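Local coordinates for transcriptional regulator (Streptococcus pneumoniae, PDB 2GNP), which is a putative transcriptional regulator whose putative sugar-binding domain probably senses a sugar-derived effector, as in related bacterial regulators, at residues N8-K11 / L12-V16; P36-L39 / S40-S44; I43-V46 / A47-V50; E204-Q207 / E208-I211. All coordinates share one frame; numbering follows the deposited sequence.

How the interactions relate
Interactions 1, 2 and 3 gather on one side of the domain, while interaction 4 lies beyond the chain's centre, its own centre 33 to 38 Å from theirs. Interactions 2 and 3 are consecutive turns of helix 36-54, sharing Ile43 and Ser44, with centres about 10 Å apart. Interaction 1, on helix 5-20, comes within about 8 Å of interaction 3 at the nearest atoms without touching it; strand 24-28 meets both helices, taking Met9, Leu12 and Val16 from one and Arg42, Ile43, Val46 and Val50 from the other. Interaction 4 closes the short helix 204-207. The side chain of Lys11 lies about 3 Å from a bound PEG, probably a crystallisation additive.

Interaction 1: residues N8-K11 / L12-V16; sequences NMFK and LENYV
Phe10 and Asn14 meet through opposite choices of first torsion: the ring swings anti to its own nitrogen (chi1 -178°), toward the following turn, while the amide of Asn14 lies anti to its carbonyl carbon (chi1 -71°) and turns back. Asn14 ND2 therefore sits over one face of the Phe10 ring, displaced toward the rim, 3.3 Å from Phe10 CE1. Ring and amide planes stand 75° apart, so the amide presents its nitrogen end rather than lying flat on the ring. The backbone bond from Asn14 N to Phe10 O, 2.9 Å, ties the same two residues. Met9 and Leu12 run side by side in the same direction, with Met9 SE, a selenomethionine atom, 4.2 Å from Leu12 CD2. Both also pack on Ile27 of strand 24-28 and Lys253 of helix 253-264. Glu13 extends past the preceding turn, its CG 3.2 Å from Met9 O, and its OE2 accepts a hydrogen bond from the backbone nitrogen of Ile27. Leu12 N to Asn8 O and Tyr15 N to Lys11 O continue the i to i+4 pattern of an amphipathic alpha-helix, laid here against strand 24-28 and helix 253-264 of the putative sugar-binding domain.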
ATOM      1  N   ASN A   8     -13.584 -24.605   1.746  1.00 27.17           N
ATOM      2  CA  ASN A   8     -13.106 -24.273   0.413  1.00 27.52           C
ATOM      3  C   ASN A   8     -12.409 -22.902   0.355  1.00 26.33           C
ATOM      4  O   ASN A   8     -11.424 -22.759  -0.374  1.00 26.60           O
ATOM      5  CB  ASN A   8     -14.262 -24.296  -0.586  1.00 27.56           C
ATOM      6  CG  ASN A   8     -14.593 -25.704  -1.067  1.00 29.19           C
ATOM      7  OD1 ASN A   8     -13.803 -26.639  -0.897  1.00 31.95           O
ATOM      8  ND2 ASN A   8     -15.757 -25.852  -1.706  1.00 29.41           N
HETATM    9  N   MSE A   9     -12.939 -21.900   1.063  1.00 26.04           N
HETATM   10  CA  MSE A   9     -12.267 -20.594   1.170  1.00 24.50           C
HETATM   11  C   MSE A   9     -10.862 -20.765   1.751  1.00 25.67           C
HETATM   12  O   MSE A   9      -9.908 -20.210   1.212  1.00 22.53           O
HETATM   13  CB  MSE A   9     -13.043 -19.588   2.032  1.00 24.87           C
HETATM   14  CG  MSE A   9     -12.578 -18.155   1.813  1.00 28.12           C
HETATM   15 SE   MSE A   9     -12.569 -17.532  -0.057  0.50 34.68          SE
HETATM   16  CE  MSE A   9     -14.187 -18.261  -0.477  1.00  9.66           C
ATOM     17  N   PHE A  10     -10.745 -21.558   2.820  1.00 24.78           N
ATOM     18  CA  PHE A  10      -9.458 -21.799   3.492  1.00 26.16           C
ATOM     19  C   PHE A  10      -8.487 -22.483   2.507  1.00 25.43           C
ATOM     20  O   PHE A  10      -7.310 -22.063   2.371  1.00 25.23           O
ATOM     21  CB  PHE A  10      -9.710 -22.636   4.764  1.00 26.90           C
ATOM     22  CG  PHE A  10      -8.482 -22.923   5.587  1.00 29.40           C
ATOM     23  CD1 PHE A  10      -8.084 -24.245   5.807  1.00 31.31           C
ATOM     24  CD2 PHE A  10      -7.760 -21.885   6.189  1.00 32.08           C
ATOM     25  CE1 PHE A  10      -6.948 -24.542   6.612  1.00 34.36           C
ATOM     26  CE2 PHE A  10      -6.625 -22.162   6.993  1.00 32.76           C
ATOM     27  CZ  PHE A  10      -6.220 -23.489   7.192  1.00 32.08           C
ATOM     28  N   LYS A  11      -8.978 -23.501   1.792  1.00 24.79           N
ATOM     29  CA  LYS A  11      -8.215 -24.189   0.745  1.00 24.90           C
ATOM     30  C   LYS A  11      -7.687 -23.178  -0.292  1.00 23.04           C
ATOM     31  O   LYS A  11      -6.485 -23.212  -0.630  1.00 22.48           O
ATOM     32  CB  LYS A  11      -9.047 -25.306   0.082  1.00 26.03           C
ATOM     33  CG  LYS A  11      -8.476 -25.893  -1.266  1.00 27.27           C
ATOM     34  CD  LYS A  11      -8.849 -27.403  -1.572  1.00 29.02           C
ATOM     35  CE  LYS A  11     -10.342 -27.673  -1.805  1.00 32.54           C
ATOM     36  NZ  LYS A  11     -10.512 -29.062  -2.395  1.00 31.40           N
ATOM     37  N   LEU A  12      -8.562 -22.274  -0.754  1.00 20.46           N
ATOM     38  CA  LEU A  12      -8.174 -21.298  -1.769  1.00 18.69           C
ATOM     39  C   LEU A  12      -7.100 -20.372  -1.194  1.00 17.92           C
ATOM     40  O   LEU A  12      -6.111 -20.105  -1.874  1.00 16.88           O
ATOM     41  CB  LEU A  12      -9.361 -20.461  -2.269  1.00 20.23           C
ATOM     42  CG  LEU A  12      -9.119 -19.337  -3.287  1.00 19.31           C
ATOM     43  CD1 LEU A  12      -8.485 -19.868  -4.624  1.00 18.81           C
ATOM     44  CD2 LEU A  12     -10.475 -18.556  -3.524  1.00 17.64           C
ATOM     45  N   GLU A  13      -7.313 -19.888   0.033  1.00 17.28           N
ATOM     46  CA  GLU A  13      -6.311 -19.049   0.723  1.00 18.30           C
ATOM     47  C   GLU A  13      -4.943 -19.752   0.742  1.00 18.09           C
ATOM     48  O   GLU A  13      -3.899 -19.152   0.386  1.00 18.07           O
ATOM     49  CB  GLU A  13      -6.769 -18.677   2.142  1.00 18.23           C
ATOM     50  CG  GLU A  13      -8.016 -17.737   2.138  1.00 16.84           C
ATOM     51  CD  GLU A  13      -8.405 -17.254   3.554  1.00 20.02           C
ATOM     52  OE1 GLU A  13      -7.978 -17.904   4.526  1.00 23.84           O
ATOM     53  OE2 GLU A  13      -9.133 -16.229   3.681  1.00 21.88           O
ATOM     54  N   ASN A  14      -4.924 -21.029   1.138  1.00 18.11           N
ATOM     55  CA  ASN A  14      -3.650 -21.765   1.293  1.00 19.59           C
ATOM     56  C   ASN A  14      -2.995 -22.000  -0.052  1.00 18.86           C
ATOM     57  O   ASN A  14      -1.764 -21.922  -0.176  1.00 19.75           O
ATOM     58  CB  ASN A  14      -3.870 -23.111   2.010  1.00 21.71           C
ATOM     59  CG  ASN A  14      -4.199 -22.923   3.488  1.00 25.25           C
ATOM     60  OD1 ASN A  14      -3.810 -21.918   4.094  1.00 30.70           O
ATOM     61  ND2 ASN A  14      -4.950 -23.866   4.071  1.00 26.49           N
ATOM     62  N   TYR A  15      -3.821 -22.284  -1.045  1.00 18.61           N
ATOM     63  CA  TYR A  15      -3.389 -22.419  -2.424  1.00 18.54           C
ATOM     64  C   TYR A  15      -2.644 -21.173  -2.931  1.00 18.70           C
ATOM     65  O   TYR A  15      -1.519 -21.273  -3.489  1.00 18.83           O
ATOM     66  CB  TYR A  15      -4.578 -22.750  -3.329  1.00 20.82           C
ATOM     67  CG  TYR A  15      -4.254 -22.802  -4.782  1.00 22.38           C
ATOM     68  CD1 TYR A  15      -4.486 -21.679  -5.616  1.00 23.84           C
ATOM     69  CD2 TYR A  15      -3.764 -23.985  -5.367  1.00 23.53           C
ATOM     70  CE1 TYR A  15      -4.219 -21.718  -6.974  1.00 25.20           C
ATOM     71  CE2 TYR A  15      -3.516 -24.038  -6.727  1.00 26.40           C
ATOM     72  CZ  TYR A  15      -3.730 -22.903  -7.526  1.00 27.01           C
ATOM     73  OH  TYR A  15      -3.482 -22.929  -8.877  1.00 26.78           O
ATOM     74  N   VAL A  16      -3.230 -20.001  -2.682  1.00 17.49           N
ATOM     75  CA  VAL A  16      -2.671 -18.753  -3.188  1.00 16.26           C
ATOM     76  C   VAL A  16      -1.428 -18.423  -2.337  1.00 16.43           C
ATOM     77  O   VAL A  16      -0.406 -17.963  -2.862  1.00 15.28           O
ATOM     78  CB  VAL A  16      -3.736 -17.596  -3.094  1.00 15.90           C
ATOM     79  CG1 VAL A  16      -3.059 -16.186  -3.328  1.00 16.46           C
ATOM     80  CG2 VAL A  16      -4.911 -17.828  -4.028  1.00 15.77           C
TER

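Interaction 2: residues P36-L39 / S40-S44; sequences PTIL and SERIS
From Ser40 N to Pro36 O through Ile43 N to Leu39 O, four successive backbone hydrogen bonds of 2.9 to 3.0 Å form the opening turns of helix 36-54, an alpha-helix with proline in its first turn. This is the start of a helix that packs against the parallel-stranded part of the domain's mixed sheet. Arg42 doubles back along the helix, bent at chi2 and chi3 (chi3 60°), so that its guanidinium returns beside the preceding turn. There the two nitrogens part company: Arg42 NH1 passes 3.8 Å from Ile38 CG2, and Arg42 NH2 lies 3.7 Å from Leu39 CD1. Both aliphatic groups lie obliquely to the same side of the guanidinium plane, and NH2 forms a salt bridge with Asp34, which precedes the helix. The end of Leu39 also meets Ile43: the terminal methyls Leu39 CD1 and Ile43 CD1 are 3.9 Å apart, and both residues touch Tyr229. On another flank, one water donates to Ile38 O at 2.9 Å and to Glu41 OE1 at 2.7 Å, linking an exposed carboxylate to a carbonyl that already accepts from Arg42 N. Ser40 O likewise has two donors, Ser44 N and Ser44 OG, which approach from opposite faces of the carbonyl plane, with Ser44 OG 2.7 Å from Ser40 O.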
ATOM      1  N   PRO A  36     -21.314  -1.720  -3.938  1.00 26.56           N
ATOM      2  CA  PRO A  36     -19.918  -1.306  -3.641  1.00 26.64           C
ATOM      3  C   PRO A  36     -19.683  -0.891  -2.175  1.00 27.22           C
ATOM      4  O   PRO A  36     -18.615  -1.176  -1.596  1.00 27.76           O
ATOM      5  CB  PRO A  36     -19.707  -0.145  -4.613  1.00 26.99           C
ATOM      6  CG  PRO A  36     -20.585  -0.514  -5.784  1.00 27.69           C
ATOM      7  CD  PRO A  36     -21.842  -1.002  -5.111  1.00 26.57           C
ATOM      8  N   THR A  37     -20.673  -0.240  -1.560  1.00 25.56           N
ATOM      9  CA  THR A  37     -20.574   0.210  -0.190  1.00 25.29           C
ATOM     10  C   THR A  37     -20.491  -0.971   0.788  1.00 24.35           C
ATOM     11  O   THR A  37     -19.624  -1.009   1.718  1.00 24.45           O
ATOM     12  CB  THR A  37     -21.799   1.148   0.118  1.00 25.66           C
ATOM     13  OG1 THR A  37     -21.680   2.324  -0.700  1.00 26.59           O
ATOM     14  CG2 THR A  37     -21.908   1.501   1.607  1.00 26.72           C
ATOM     15  N   ILE A  38     -21.394  -1.941   0.609  1.00 22.88           N
ATOM     16  CA  ILE A  38     -21.421  -3.112   1.478  1.00 21.51           C
ATOM     17  C   ILE A  38     -20.078  -3.920   1.349  1.00 20.49           C
ATOM     18  O   ILE A  38     -19.527  -4.429   2.366  1.00 20.21           O
ATOM     19  CB  ILE A  38     -22.638  -4.023   1.136  1.00 22.13           C
ATOM     20  CG1 ILE A  38     -23.930  -3.234   1.413  1.00 22.21           C
ATOM     21  CG2 ILE A  38     -22.601  -5.332   1.990  1.00 21.32           C
ATOM     22  CD1 ILE A  38     -25.240  -3.759   0.732  1.00 22.77           C
ATOM     23  N   LEU A  39     -19.604  -4.061   0.108  1.00 20.50           N
ATOM     24  CA  LEU A  39     -18.384  -4.833  -0.119  1.00 19.40           C
ATOM     25  C   LEU A  39     -17.230  -4.095   0.545  1.00 20.43           C
ATOM     26  O   LEU A  39     -16.484  -4.711   1.295  1.00 21.00           O
ATOM     27  CB  LEU A  39     -18.102  -5.037  -1.607  1.00 19.63           C
ATOM     28  CG  LEU A  39     -16.771  -5.750  -1.905  1.00 17.17           C
ATOM     29  CD1 LEU A  39     -16.709  -7.157  -1.331  1.00 17.36           C
ATOM     30  CD2 LEU A  39     -16.550  -5.829  -3.449  1.00 17.77           C
ATOM     31  N   SER A  40     -17.119  -2.774   0.328  1.00 21.63           N
ATOM     32  CA  SER A  40     -16.034  -2.001   0.981  1.00 21.66           C
ATOM     33  C   SER A  40     -16.122  -2.073   2.507  1.00 21.54           C
ATOM     34  O   SER A  40     -15.101  -2.189   3.186  1.00 20.56           O
ATOM     35  CB  SER A  40     -16.048  -0.552   0.472  1.00 21.63           C
ATOM     36  OG  SER A  40     -15.090   0.227   1.185  1.00 25.53           O
ATOM     37  N   GLU A  41     -17.333  -2.039   3.078  1.00 20.64           N
ATOM     38  CA  GLU A  41     -17.453  -2.237   4.525  1.00 21.33           C
ATOM     39  C   GLU A  41     -16.897  -3.591   4.984  1.00 20.99           C
ATOM     40  O   GLU A  41     -16.232  -3.689   6.020  1.00 19.74           O
ATOM     41  CB  GLU A  41     -18.920  -2.103   4.993  1.00 22.93           C
ATOM     42  CG  GLU A  41     -19.112  -1.896   6.512  1.00 27.55           C
ATOM     43  CD  GLU A  41     -19.089  -3.182   7.336  1.00 32.42           C
ATOM     44  OE1 GLU A  41     -19.270  -4.291   6.777  1.00 35.27           O
ATOM     45  OE2 GLU A  41     -18.900  -3.091   8.571  1.00 36.14           O
ATOM     46  N   ARG A  42     -17.205  -4.641   4.230  1.00 19.46           N
ATOM     47  CA  ARG A  42     -16.863  -5.995   4.653  1.00 19.56           C
ATOM     48  C   ARG A  42     -15.352  -6.172   4.642  1.00 17.83           C
ATOM     49  O   ARG A  42     -14.803  -6.726   5.579  1.00 19.18           O
ATOM     50  CB  ARG A  42     -17.501  -7.003   3.723  1.00 19.40           C
ATOM     51  CG  ARG A  42     -17.577  -8.434   4.326  1.00 23.92           C
ATOM     52  CD  ARG A  42     -18.849  -9.218   3.811  1.00 28.75           C
ATOM     53  NE  ARG A  42     -18.772  -9.315   2.390  1.00 33.99           N
ATOM     54  CZ  ARG A  42     -19.722  -9.045   1.521  1.00 28.78           C
ATOM     55  NH1 ARG A  42     -20.995  -8.721   1.875  1.00 27.95           N
ATOM     56  NH2 ARG A  42     -19.381  -9.144   0.274  1.00 25.93           N
ATOM     57  N   ILE A  43     -14.726  -5.650   3.589  1.00 18.03           N
ATOM     58  CA  ILE A  43     -13.279  -5.751   3.422  1.00 18.38           C
ATOM     59  C   ILE A  43     -12.630  -4.885   4.503  1.00 17.77           C
ATOM     60  O   ILE A  43     -11.701  -5.326   5.173  1.00 18.32           O
ATOM     61  CB  ILE A  43     -12.846  -5.313   2.005  1.00 18.38           C
ATOM     62  CG1 ILE A  43     -13.327  -6.326   0.954  1.00 20.09           C
ATOM     63  CG2 ILE A  43     -11.319  -5.121   1.928  1.00 20.66           C
ATOM     64  CD1 ILE A  43     -13.192  -5.840  -0.466  1.00 23.21           C
ATOM     65  N   SER A  44     -13.145  -3.683   4.673  1.00 16.86           N
ATOM     66  CA  SER A  44     -12.578  -2.748   5.658  1.00 17.19           C
ATOM     67  C   SER A  44     -12.645  -3.262   7.072  1.00 18.25           C
ATOM     68  O   SER A  44     -11.723  -3.012   7.871  1.00 17.99           O
ATOM     69  CB  SER A  44     -13.246  -1.370   5.579  1.00 16.26           C
ATOM     70  OG  SER A  44     -13.045  -0.772   4.337  1.00 18.90           O
TER
HETATM   71  O   HOH W   1     -20.931  -4.992   4.831  1.00 25.60           O

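Interaction 3: residues I43-V46 / A47-V50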
ATOM      1  N   ILE A  43     -14.726  -5.650   3.589  1.00 18.03           N
ATOM      2  CA  ILE A  43     -13.279  -5.751   3.422  1.00 18.38           C
ATOM      3  C   ILE A  43     -12.630  -4.885   4.503  1.00 17.77           C
ATOM      4  O   ILE A  43     -11.701  -5.326   5.173  1.00 18.32           O
ATOM      5  CB  ILE A  43     -12.846  -5.313   2.005  1.00 18.38           C
ATOM      6  CG1 ILE A  43     -13.327  -6.326   0.954  1.00 20.09           C
ATOM      7  CG2 ILE A  43     -11.319  -5.121   1.928  1.00 20.66           C
ATOM      8  CD1 ILE A  43     -13.192  -5.840  -0.466  1.00 23.21           C
ATOM      9  N   SER A  44     -13.145  -3.683   4.673  1.00 16.86           N
ATOM     10  CA  SER A  44     -12.578  -2.748   5.658  1.00 17.19           C
ATOM     11  C   SER A  44     -12.645  -3.262   7.072  1.00 18.25           C
ATOM     12  O   SER A  44     -11.723  -3.012   7.871  1.00 17.99           O
ATOM     13  CB  SER A  44     -13.246  -1.370   5.579  1.00 16.26           C
ATOM     14  OG  SER A  44     -13.045  -0.772   4.337  1.00 18.90           O
ATOM     15  N   GLN A  45     -13.739  -3.951   7.446  1.00 19.10           N
ATOM     16  CA  GLN A  45     -13.853  -4.462   8.817  1.00 20.65           C
ATOM     17  C   GLN A  45     -12.858  -5.588   9.083  1.00 19.62           C
ATOM     18  O   GLN A  45     -12.283  -5.698  10.154  1.00 20.32           O
ATOM     19  CB  GLN A  45     -15.310  -4.924   9.080  1.00 21.93           C
ATOM     20  CG  GLN A  45     -15.541  -5.325  10.490  1.00 26.89           C
ATOM     21  CD  GLN A  45     -15.304  -4.165  11.472  1.00 31.00           C
ATOM     22  OE1 GLN A  45     -14.449  -4.263  12.346  1.00 37.67           O
ATOM     23  NE2 GLN A  45     -16.029  -3.068  11.301  1.00 31.25           N
ATOM     24  N   VAL A  46     -12.673  -6.454   8.077  1.00 18.39           N
ATOM     25  CA  VAL A  46     -11.748  -7.564   8.214  1.00 18.28           C
ATOM     26  C   VAL A  46     -10.362  -6.950   8.406  1.00 17.08           C
ATOM     27  O   VAL A  46      -9.645  -7.289   9.368  1.00 17.56           O
ATOM     28  CB  VAL A  46     -11.811  -8.468   7.014  1.00 18.05           C
ATOM     29  CG1 VAL A  46     -10.585  -9.434   6.988  1.00 18.92           C
ATOM     30  CG2 VAL A  46     -13.176  -9.258   7.017  1.00 17.57           C
ATOM     31  N   ALA A  47     -10.079  -5.942   7.587  1.00 16.88           N
ATOM     32  CA  ALA A  47      -8.729  -5.311   7.551  1.00 17.15           C
ATOM     33  C   ALA A  47      -8.470  -4.621   8.875  1.00 16.78           C
ATOM     34  O   ALA A  47      -7.383  -4.725   9.433  1.00 15.19           O
ATOM     35  CB  ALA A  47      -8.602  -4.335   6.394  1.00 16.24           C
ATOM     36  N   ALA A  48      -9.508  -3.936   9.384  1.00 17.01           N
ATOM     37  CA  ALA A  48      -9.393  -3.248  10.661  1.00 17.03           C
ATOM     38  C   ALA A  48      -9.093  -4.214  11.790  1.00 17.13           C
ATOM     39  O   ALA A  48      -8.182  -3.971  12.589  1.00 16.62           O
ATOM     40  CB  ALA A  48     -10.695  -2.432  10.988  1.00 16.15           C
ATOM     41  N   GLY A  49      -9.826  -5.333  11.840  1.00 16.94           N
ATOM     42  CA  GLY A  49      -9.570  -6.336  12.850  1.00 17.83           C
ATOM     43  C   GLY A  49      -8.159  -6.909  12.773  1.00 16.31           C
ATOM     44  O   GLY A  49      -7.457  -7.043  13.792  1.00 16.81           O
ATOM     45  N   VAL A  50      -7.768  -7.259  11.545  1.00 16.73           N
ATOM     46  CA  VAL A  50      -6.435  -7.796  11.307  1.00 16.92           C
ATOM     47  C   VAL A  50      -5.374  -6.806  11.812  1.00 15.83           C
ATOM     48  O   VAL A  50      -4.475  -7.167  12.588  1.00 15.08           O
ATOM     49  CB  VAL A  50      -6.196  -8.123   9.838  1.00 16.89           C
ATOM     50  CG1 VAL A  50      -4.717  -8.258   9.635  1.00 18.21           C
ATOM     51  CG2 VAL A  50      -6.950  -9.425   9.426  1.00 17.59           C
TER
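Val46 and Val50 stand one turn apart on helix 36-54, but their side chains meet only loosely, Val46 CG1 to Val50 CG2 being 4.4 Å. Closer packing occurs between side chain and backbone: Val50 CG2, turned beside its own nitrogen with CG1 anti to it (chi1 163°), reaches back to 3.4 Å from Val46 O. The same carbonyl accepts Val50 N at 2.9 Å with an N-H...O angle of 169°. The two alanines pack about as closely on the preceding turn. Ala47 CB rests 3.5 Å from Ile43 O, and Ala48 CB lies 3.3 Å from Ser44 O, whose bond with Ala48 N measures 2.8 Å. Such small side chains keep this buried flank slim, and it is here that Ala47 touches both Leu72 of helix 67-75 and Ile250 of strand 248-252. The opposite character belongs to Gln45, an exposed residue whose OE1 comes no nearer than 4.4 Å to Ala48 CB; here the turn is secured by the backbone bond from Gly49 N to Gln45 O. Val46 and Val50 both pack on Glu26 of strand 24-28, with Val50 also meeting His248 and Ile250. An apolar side laid on the sheet, with Gln45 exposed, is consistent with an amphipathic helix covering the beta-sheet of an alpha/beta, Rossmann-like domain.

Interaction 4: residues E204-Q207 / E208-I211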
ATOM      1  N   GLU A 204      14.093   4.271 -13.828  1.00 20.73           N
ATOM      2  CA  GLU A 204      15.064   4.742 -12.824  1.00 21.81           C
ATOM      3  C   GLU A 204      15.068   6.265 -12.577  1.00 21.14           C
ATOM      4  O   GLU A 204      15.254   6.722 -11.422  1.00 20.58           O
ATOM      5  CB  GLU A 204      16.458   4.276 -13.256  1.00 22.33           C
ATOM      6  CG  GLU A 204      17.556   4.518 -12.287  1.00 25.60           C
ATOM      7  CD  GLU A 204      18.867   4.041 -12.884  1.00 32.26           C
ATOM      8  OE1 GLU A 204      19.607   4.890 -13.409  1.00 34.93           O
ATOM      9  OE2 GLU A 204      19.091   2.813 -12.886  1.00 37.01           O
ATOM     10  N   ASN A 205      14.899   7.066 -13.627  1.00 21.11           N
ATOM     11  CA  ASN A 205      14.808   8.511 -13.474  1.00 21.91           C
ATOM     12  C   ASN A 205      13.740   8.989 -12.465  1.00 20.49           C
ATOM     13  O   ASN A 205      13.978   9.892 -11.643  1.00 22.03           O
ATOM     14  CB  ASN A 205      14.604   9.201 -14.831  1.00 22.74           C
ATOM     15  CG  ASN A 205      14.631  10.729 -14.730  1.00 25.56           C
ATOM     16  OD1 ASN A 205      13.644  11.380 -14.384  1.00 27.48           O
ATOM     17  ND2 ASN A 205      15.779  11.318 -15.072  1.00 32.56           N
ATOM     18  N   LEU A 206      12.556   8.413 -12.546  1.00 18.09           N
ATOM     19  CA  LEU A 206      11.505   8.809 -11.575  1.00 17.32           C
ATOM     20  C   LEU A 206      11.807   8.165 -10.208  1.00 15.82           C
ATOM     21  O   LEU A 206      11.623   8.812  -9.163  1.00 16.58           O
ATOM     22  CB  LEU A 206      10.139   8.409 -12.115  1.00 17.79           C
ATOM     23  CG  LEU A 206       8.920   8.706 -11.221  1.00 16.04           C
ATOM     24  CD1 LEU A 206       8.835  10.205 -10.957  1.00 15.96           C
ATOM     25  CD2 LEU A 206       7.638   8.128 -11.880  1.00 17.64           C
ATOM     26  N   GLN A 207      12.272   6.911 -10.216  1.00 16.09           N
ATOM     27  CA  GLN A 207      12.630   6.173  -8.976  1.00 16.10           C
ATOM     28  C   GLN A 207      13.521   7.055  -8.101  1.00 17.42           C
ATOM     29  O   GLN A 207      13.300   7.187  -6.892  1.00 17.19           O
ATOM     30  CB  GLN A 207      13.375   4.877  -9.351  1.00 17.51           C
ATOM     31  CG  GLN A 207      14.017   4.204  -8.196  1.00 20.91           C
ATOM     32  CD  GLN A 207      14.837   3.026  -8.629  1.00 28.31           C
ATOM     33  OE1 GLN A 207      15.842   3.180  -9.325  1.00 31.32           O
ATOM     34  NE2 GLN A 207      14.423   1.835  -8.209  1.00 32.21           N
ATOM     35  N   GLU A 208      14.524   7.665  -8.731  1.00 17.16           N
ATOM     36  CA  GLU A 208      15.548   8.479  -8.019  1.00 18.57           C
ATOM     37  C   GLU A 208      15.055   9.907  -7.620  1.00 18.11           C
ATOM     38  O   GLU A 208      15.749  10.673  -6.928  1.00 20.30           O
ATOM     39  CB  GLU A 208      16.875   8.493  -8.877  1.00 18.40           C
ATOM     40  CG  GLU A 208      17.423   7.088  -9.097  1.00 20.25           C
ATOM     41  CD  GLU A 208      18.851   7.017  -9.663  1.00 23.86           C
ATOM     42  OE1 GLU A 208      19.203   7.914 -10.449  1.00 26.37           O
ATOM     43  OE2 GLU A 208      19.578   6.048  -9.306  1.00 29.28           O
ATOM     44  N   ARG A 209      13.858  10.278  -8.036  1.00 15.58           N
ATOM     45  CA  ARG A 209      13.302  11.580  -7.763  1.00 16.23           C
ATOM     46  C   ARG A 209      12.198  11.481  -6.678  1.00 13.86           C
ATOM     47  O   ARG A 209      11.592  12.500  -6.347  1.00 15.12           O
ATOM     48  CB  ARG A 209      12.631  12.204  -9.008  1.00 17.01           C
ATOM     49  CG  ARG A 209      13.565  12.846 -10.032  1.00 21.86           C
ATOM     50  CD  ARG A 209      12.910  12.909 -11.439  1.00 18.22           C
ATOM     51  NE  ARG A 209      11.563  13.491 -11.512  1.00 22.73           N
ATOM     52  CZ  ARG A 209      10.682  13.173 -12.443  1.00 25.22           C
ATOM     53  NH1 ARG A 209      10.984  12.241 -13.336  1.00 23.64           N
ATOM     54  NH2 ARG A 209       9.485  13.743 -12.465  1.00 29.10           N
ATOM     55  N   THR A 210      11.949  10.248  -6.212  1.00 14.59           N
ATOM     56  CA  THR A 210      10.744   9.986  -5.381  1.00 13.61           C
ATOM     57  C   THR A 210      11.126   9.930  -3.879  1.00 13.51           C
ATOM     58  O   THR A 210      12.103   9.283  -3.485  1.00 12.90           O
ATOM     59  CB  THR A 210      10.072   8.699  -5.851  1.00 14.57           C
ATOM     60  OG1 THR A 210       9.702   8.868  -7.227  1.00 15.33           O
ATOM     61  CG2 THR A 210       8.802   8.374  -5.003  1.00 14.14           C
ATOM     62  N   ILE A 211      10.308  10.642  -3.074  1.00 12.69           N
ATOM     63  CA  ILE A 211      10.578  10.766  -1.668  1.00 11.86           C
ATOM     64  C   ILE A 211       9.687   9.721  -0.973  1.00 12.15           C
ATOM     65  O   ILE A 211       8.609  10.022  -0.464  1.00 12.81           O
ATOM     66  CB  ILE A 211      10.306  12.191  -1.107  1.00 13.26           C
ATOM     67  CG1 ILE A 211      11.142  13.240  -1.857  1.00 13.77           C
ATOM     68  CG2 ILE A 211      10.685  12.218   0.395  1.00 11.48           C
ATOM     69  CD1 ILE A 211      12.624  12.987  -1.834  1.00 15.44           C
TER
HETATM   70  O   HOH W   2      14.169   7.642  -4.119  1.00 17.55           O
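Arg209 folds back over the short helix 204-207 and reaches both Asn205 and Leu206. Its CB lies 3.5 Å from Leu206 O; CG and then CD pass the carbonyl of Asn205, with CD 3.2 Å from Asn205 O. A bend at chi3 follows, and NE donates to the backbone oxygen of Gln126. Arg209 CZ lies 3.8 Å and Arg209 NH2 3.9 Å from Leu206 CD1, the methyl that sits over one guanidinium face, offset toward the rim. At the tip, Arg209 NH1 donates to Asn205 OD1 at 3.0 Å, with an N-H...O angle of 144°; the acceptor lies near the guanidinium edge, tilted 19° from its plane, and the amide plane is turned 60° against it. NH1 also forms a salt bridge with Asp177, so this buried charge is probably well compensated. The backbone here leaves the helix through a type I beta turn from Gln207 to Thr210, closed by a weak bond between Thr210 N and Gln207 O. Leu206 O is gripped from opposite faces of its plane by Arg209 N and by Thr210 OG1, the hydroxyl donating at 2.7 Å. A water donates to both Gln207 O and Thr210 O, bridging the ends of the turn. On the outer side Glu204 and Glu208 run side by side, Glu204 CG 3.8 Å from Glu208 CD. Their carboxylates are roughly parallel, and the like-charged oxygens Glu204 OE1 and Glu208 OE1 remain 4.3 Å apart.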